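Local coordinates for MIPZ (Caulobacter crescentus, PDB 2XJ9), which is an ATPase that regulates cell division, dimerising, binding the nucleoid and helping to position the division plane, at residues 53-56 with 57-61; 157-160 with 161-164; 88-91 with 92-96. The protein carries 1 engineered substitution. All blocks are in the same frame, centred on the assembly; numbering follows the deposited sequence.

Contact 1: 53-56 with 57-61; sequences ENRR and AWLDN
Arg55 and Leu59 form a local i to i+4 packing pair in the second half of helix 47-62, the crossover helix of the beta-alpha-beta unit that joins strands 36-40 and 70-72. Their side chains lie alongside each other and point the same way, with Arg55 CG 3.8 Å from Leu59 CD1. The arginine meets the leucine chiefly through its aliphatic base, although CD1 also lies obliquely to the guanidinium. Its CG is anti to the backbone N (chi1 -172°), and the chain runs straight out to NE, carrying the guanidinium away from the helix to a salt bridge with Asp236 and to the carbonyl oxygens of Pro67 and Gly231. Three groups thus fix the rotation of the buried charge. On the outer face, Arg56 bends at chi2 and chi3 and reaches forward over the next turn, bringing NH1 to 4.0 Å from Asp60 CB. The charged ends stay apart, NH1 being 5.0 Å from Asp60 OD2 and the two planes 75° askew; any attraction there is probably diffuse. Four successive backbone bonds run beneath, including Leu59 N to Arg55 O at 2.8 Å and Trp58 N to Asn54 O at 2.9 Å. Among its neighbours, the helix turns Leu59 onto Ile64 and Leu66, in the link leading to strand 70-72, and sets the Trp58 ring against Phe230, the two planes about 60° apart. Asn54, Ala57 and Trp58 in turn pack on Pro148 of the second subunit, which places this face at the dimer interface.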
# COMPACT_ATOMS: atom_id res chain seq x y z
N GLU A 53 -4.40 4.56 19.71
CA GLU A 53 -3.44 4.61 20.81
C GLU A 53 -2.76 5.99 20.92
O GLU A 53 -2.48 6.45 22.02
CB GLU A 53 -2.38 3.53 20.69
CG GLU A 53 -2.95 2.14 20.72
CD GLU A 53 -1.91 1.08 20.44
OE1 GLU A 53 -0.76 1.45 20.08
OE2 GLU A 53 -2.27 -0.13 20.57
N ASN A 54 -2.51 6.64 19.78
CA ASN A 54 -1.92 7.97 19.79
C ASN A 54 -2.93 9.01 20.25
O ASN A 54 -2.55 10.01 20.86
CB ASN A 54 -1.39 8.35 18.40
CG ASN A 54 -0.29 7.42 17.90
OD1 ASN A 54 0.49 6.88 18.69
ND2 ASN A 54 -0.23 7.22 16.59
N ARG A 55 -4.21 8.78 19.96
CA ARG A 55 -5.26 9.71 20.35
C ARG A 55 -5.41 9.67 21.85
O ARG A 55 -5.38 10.70 22.53
CB ARG A 55 -6.58 9.31 19.71
CG ARG A 55 -7.72 10.30 19.87
CD ARG A 55 -8.87 9.86 18.99
NE ARG A 55 -10.01 10.76 19.00
CZ ARG A 55 -10.26 11.67 18.07
NH1 ARG A 55 -9.45 11.82 17.05
NH2 ARG A 55 -11.33 12.45 18.15
N ARG A 56 -5.59 8.46 22.34
CA ARG A 56 -5.57 8.14 23.76
C ARG A 56 -4.42 8.86 24.46
O ARG A 56 -4.65 9.71 25.31
CB ARG A 56 -5.44 6.61 23.91
CG ARG A 56 -5.50 6.05 25.33
CD ARG A 56 -6.78 6.44 26.07
NE ARG A 56 -6.85 7.88 26.30
CZ ARG A 56 -7.72 8.47 27.11
NH1 ARG A 56 -7.72 9.80 27.24
NH2 ARG A 56 -8.60 7.73 27.78
N ALA A 57 -3.18 8.54 24.09
CA ALA A 57 -2.00 9.13 24.72
C ALA A 57 -1.93 10.64 24.61
O ALA A 57 -1.42 11.29 25.51
CB ALA A 57 -0.74 8.51 24.17
N TRP A 58 -2.43 11.19 23.51
CA TRP A 58 -2.39 12.64 23.28
C TRP A 58 -3.45 13.42 24.08
O TRP A 58 -3.10 14.33 24.85
CB TRP A 58 -2.51 12.95 21.79
CG TRP A 58 -2.32 14.41 21.49
CD1 TRP A 58 -1.15 15.04 21.20
CD2 TRP A 58 -3.34 15.43 21.47
NE1 TRP A 58 -1.37 16.38 20.99
CE2 TRP A 58 -2.70 16.64 21.15
CE3 TRP A 58 -4.72 15.42 21.69
CZ2 TRP A 58 -3.40 17.84 21.04
CZ3 TRP A 58 -5.41 16.62 21.58
CH2 TRP A 58 -4.75 17.81 21.25
N LEU A 59 -4.72 13.08 23.90
CA LEU A 59 -5.81 13.68 24.68
C LEU A 59 -5.50 13.64 26.17
O LEU A 59 -5.70 14.62 26.90
CB LEU A 59 -7.12 12.94 24.45
CG LEU A 59 -7.82 13.16 23.11
CD1 LEU A 59 -8.95 12.16 22.93
CD2 LEU A 59 -8.34 14.56 23.02
N ASP A 60 -5.04 12.49 26.62
CA ASP A 60 -4.57 12.35 27.99
C ASP A 60 -3.57 13.45 28.36
O ASP A 60 -3.84 14.27 29.23
CB ASP A 60 -3.97 10.96 28.17
CG ASP A 60 -3.40 10.75 29.55
OD1 ASP A 60 -2.71 11.66 30.05
OD2 ASP A 60 -3.63 9.65 30.12
N ASN A 61 -2.41 13.48 27.70
CA ASN A 61 -1.40 14.49 27.99
C ASN A 61 -1.90 15.94 27.97
O ASN A 61 -1.58 16.70 28.89
CB ASN A 61 -0.21 14.35 27.06
CG ASN A 61 0.90 15.31 27.41
OD1 ASN A 61 1.11 16.31 26.72
ND2 ASN A 61 1.60 15.02 28.50

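Contact 2: 157-160 with 161-164; sequences SLYS and LTVW
Tyr159 and Val163, one turn apart near the start of helix 158-168, make the dense part of this local contact. Val163 CG2 sits over one face of the phenol ring in a CH-pi contact, 4.1 Å from the centroid and 27° off the ring normal, and comes within 3.7 Å of Tyr159 CZ. A chi1 of 177° turns the ring to the carbonyl side of its own residue and forward along the helix, where its other near neighbour is Thr162 CB, 4.1 Å from CD1. Its hydroxyl is gripped twice, by His123 NE2 and Thr131 OG1, which should hold the ring firmly under the methyl. In the parallel-sheet fold of this P-loop NTPase the helix precedes strand 180-186, and both Tyr159 and Val163 rest on Trp181 of that strand. Ser160 OG is likewise buried and bonded to Leu143 O. Leu158 packs on Met142 and on Arg44 of the second subunit. The outer side, by contrast, is looser. Leu161 is exposed and meets the preceding turn mainly through backbone, its N bonding Ser157 O at 3.2 Å. Trp164 leads its ring away from residues 157-160 and is poorly ordered, although its N still reaches Ser160 O at 3.0 Å.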
# COMPACT_ATOMS: atom_id res chain seq x y z
N SER A 157 -11.40 -9.64 -11.24
CA SER A 157 -10.09 -10.02 -10.75
C SER A 157 -10.04 -10.25 -9.24
O SER A 157 -10.99 -9.96 -8.52
CB SER A 157 -9.06 -8.96 -11.14
OG SER A 157 -7.78 -9.34 -10.70
N LEU A 158 -8.90 -10.76 -8.78
CA LEU A 158 -8.72 -11.29 -7.43
C LEU A 158 -9.60 -10.72 -6.32
O LEU A 158 -10.19 -11.47 -5.54
CB LEU A 158 -7.25 -11.17 -7.01
CG LEU A 158 -6.44 -12.46 -6.89
CD1 LEU A 158 -6.87 -13.51 -7.90
CD2 LEU A 158 -4.96 -12.15 -7.04
N TYR A 159 -9.67 -9.40 -6.21
CA TYR A 159 -10.36 -8.79 -5.09
C TYR A 159 -11.85 -8.68 -5.34
O TYR A 159 -12.66 -8.75 -4.41
CB TYR A 159 -9.80 -7.42 -4.76
CG TYR A 159 -10.55 -6.76 -3.64
CD1 TYR A 159 -10.44 -7.22 -2.35
CD2 TYR A 159 -11.38 -5.69 -3.88
CE1 TYR A 159 -11.13 -6.63 -1.32
CE2 TYR A 159 -12.08 -5.09 -2.85
CZ TYR A 159 -11.96 -5.56 -1.57
OH TYR A 159 -12.66 -4.97 -0.53
N SER A 160 -12.23 -8.48 -6.60
CA SER A 160 -13.63 -8.50 -6.98
C SER A 160 -14.23 -9.78 -6.47
O SER A 160 -15.27 -9.76 -5.83
CB SER A 160 -13.80 -8.46 -8.49
OG SER A 160 -13.82 -7.12 -8.94
N LEU A 161 -13.54 -10.89 -6.74
CA LEU A 161 -14.00 -12.21 -6.28
C LEU A 161 -14.11 -12.31 -4.76
O LEU A 161 -15.06 -12.88 -4.24
CB LEU A 161 -13.11 -13.34 -6.81
CG LEU A 161 -12.86 -13.35 -8.32
CD1 LEU A 161 -11.85 -14.43 -8.70
CD2 LEU A 161 -14.18 -13.54 -9.06
N THR A 162 -13.14 -11.74 -4.05
CA THR A 162 -13.21 -11.74 -2.60
C THR A 162 -14.53 -11.16 -2.06
O THR A 162 -15.08 -11.65 -1.08
CB THR A 162 -12.01 -11.01 -1.98
OG1 THR A 162 -10.84 -11.84 -2.12
CG2 THR A 162 -12.26 -10.69 -0.50
N VAL A 163 -15.04 -10.12 -2.71
CA VAL A 163 -16.27 -9.50 -2.24
C VAL A 163 -17.48 -10.28 -2.76
O VAL A 163 -18.51 -10.37 -2.09
CB VAL A 163 -16.38 -8.06 -2.73
CG1 VAL A 163 -17.66 -7.44 -2.22
CG2 VAL A 163 -15.19 -7.27 -2.27
N TRP A 164 -17.34 -10.83 -3.96
CA TRP A 164 -18.38 -11.60 -4.61
C TRP A 164 -18.67 -12.86 -3.80
O TRP A 164 -19.79 -13.38 -3.83
CB TRP A 164 -17.92 -11.96 -6.02
CG TRP A 164 -19.01 -11.91 -7.05
CD1 TRP A 164 -19.43 -10.81 -7.75
CD2 TRP A 164 -19.81 -13.01 -7.50
NE1 TRP A 164 -20.45 -11.16 -8.60
CE2 TRP A 164 -20.70 -12.51 -8.48
CE3 TRP A 164 -19.86 -14.38 -7.18
CZ2 TRP A 164 -21.63 -13.32 -9.13
CZ3 TRP A 164 -20.79 -15.18 -7.84
CH2 TRP A 164 -21.66 -14.65 -8.80

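Contact 3: 88-91 with 92-96; sequences EQVA and GFEAA
From Glu88 to Ala96 the backbone runs as one unbroken stretch of helix 86-103. Gly92 N bonds Glu88 O at 3.0 Å, Phe93 N bonds Gln89 O at 2.9 Å, Glu94 N bonds Val90 O at 2.9 Å and Ala95 N bonds Ala91 O at 3.1 Å; the last is nearly straight, with an N-H...O angle of 172°. Side chains add little between the two turns. The nearest such pair is Val90 and Glu94, where CG1 of the valine stands 4.2 Å from OE2 of the glutamate, whose chain bends at chi2 and brings its CD to 4.1 Å from Val90 O. Phe93 touches the preceding turn through CB, 3.4 Å from Val90 O. Its ring goes elsewhere: the first torsion, at -174°, sets CG across from the main-chain nitrogen and swings the ring off the helix onto Met121. Val90 and Glu94 reach that same methionine, and Val90 also meets Ala117, so this side of the helix packs against helix 117-124. Glu88 turns back to a salt bridge with Arg84, a turn earlier, while Ala91 and Ala95 lie on the exposed side. Held across its turns by main-chain bonds, this part of the helix presents Val90 and Phe93 to helix 117-124, and its acidic side chains are probably neutralised from outside the two segments, Glu94 by no more than a long, weak ion pair to Arg125.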
# COMPACT_ATOMS: atom_id res chain seq x y z
N GLU A 88 -6.56 -19.46 15.53
CA GLU A 88 -6.46 -18.61 16.70
C GLU A 88 -6.80 -17.16 16.37
O GLU A 88 -7.38 -16.45 17.19
CB GLU A 88 -5.07 -18.68 17.33
CG GLU A 88 -4.82 -19.92 18.16
CD GLU A 88 -3.45 -19.88 18.84
OE1 GLU A 88 -2.74 -20.91 18.77
OE2 GLU A 88 -3.10 -18.83 19.44
N GLN A 89 -6.43 -16.73 15.17
CA GLN A 89 -6.73 -15.36 14.75
C GLN A 89 -8.23 -15.19 14.63
O GLN A 89 -8.80 -14.26 15.21
CB GLN A 89 -6.06 -15.04 13.41
CG GLN A 89 -4.56 -14.88 13.49
CD GLN A 89 -3.93 -14.94 12.13
OE1 GLN A 89 -4.53 -14.52 11.14
NE2 GLN A 89 -2.71 -15.45 12.07
N VAL A 90 -8.86 -16.11 13.90
CA VAL A 90 -10.31 -16.16 13.77
C VAL A 90 -11.02 -16.17 15.12
O VAL A 90 -12.02 -15.48 15.29
CB VAL A 90 -10.73 -17.40 13.03
CG1 VAL A 90 -12.25 -17.43 12.92
CG2 VAL A 90 -10.06 -17.44 11.68
N ALA A 91 -10.52 -16.97 16.06
CA ALA A 91 -11.08 -17.01 17.41
C ALA A 91 -11.07 -15.63 18.05
O ALA A 91 -12.07 -15.21 18.62
CB ALA A 91 -10.34 -18.01 18.26
N GLY A 92 -9.92 -14.95 17.96
CA GLY A 92 -9.76 -13.57 18.41
C GLY A 92 -10.73 -12.60 17.77
O GLY A 92 -11.36 -11.79 18.46
N PHE A 93 -10.87 -12.67 16.45
CA PHE A 93 -11.87 -11.87 15.74
C PHE A 93 -13.23 -12.07 16.40
O PHE A 93 -13.82 -11.11 16.89
CB PHE A 93 -11.92 -12.28 14.26
CG PHE A 93 -12.81 -11.41 13.41
CD1 PHE A 93 -13.21 -10.16 13.84
CD2 PHE A 93 -13.27 -11.87 12.18
CE1 PHE A 93 -14.04 -9.38 13.07
CE2 PHE A 93 -14.11 -11.10 11.40
CZ PHE A 93 -14.49 -9.85 11.84
N GLU A 94 -13.70 -13.32 16.38
CA GLU A 94 -14.92 -13.76 17.06
C GLU A 94 -15.22 -12.98 18.32
O GLU A 94 -16.22 -12.26 18.41
CB GLU A 94 -14.73 -15.23 17.45
CG GLU A 94 -15.71 -16.19 16.82
CD GLU A 94 -16.07 -15.77 15.42
OE1 GLU A 94 -16.34 -14.56 15.24
OE2 GLU A 94 -16.08 -16.65 14.53
N ALA A 95 -14.35 -13.15 19.31
CA ALA A 95 -14.42 -12.41 20.57
C ALA A 95 -14.64 -10.92 20.38
O ALA A 95 -15.52 -10.34 20.99
CB ALA A 95 -13.16 -12.64 21.37
N ALA A 96 -13.82 -10.30 19.53
CA ALA A 96 -13.90 -8.87 19.33
C ALA A 96 -15.18 -8.44 18.60
O ALA A 96 -15.81 -7.46 18.98
CB ALA A 96 -12.66 -8.36 18.60

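The three contacts lie on separate helices and do not touch. Contacts 1 and 2 are on opposite sides of the chain's centre, their own centres about 37 Å apart, while contact 3 lies about 26 Å from contact 1 and 23 Å from contact 2, centre to centre. Contacts 1 and 2 both lie in the neighbourhood of bound nucleotide: the side chain of Tyr159 is about 10 Å from a bound ATP analogue, and that of Asn54 about 12 Å from an analogue and from a magnesium ion. Helix 47-62, which carries contact 1, begins at the magnesium-site residue Thr47. Contacts 1 and 2 also meet the second subunit, whereas 88-96 touches no other chain of the dimer.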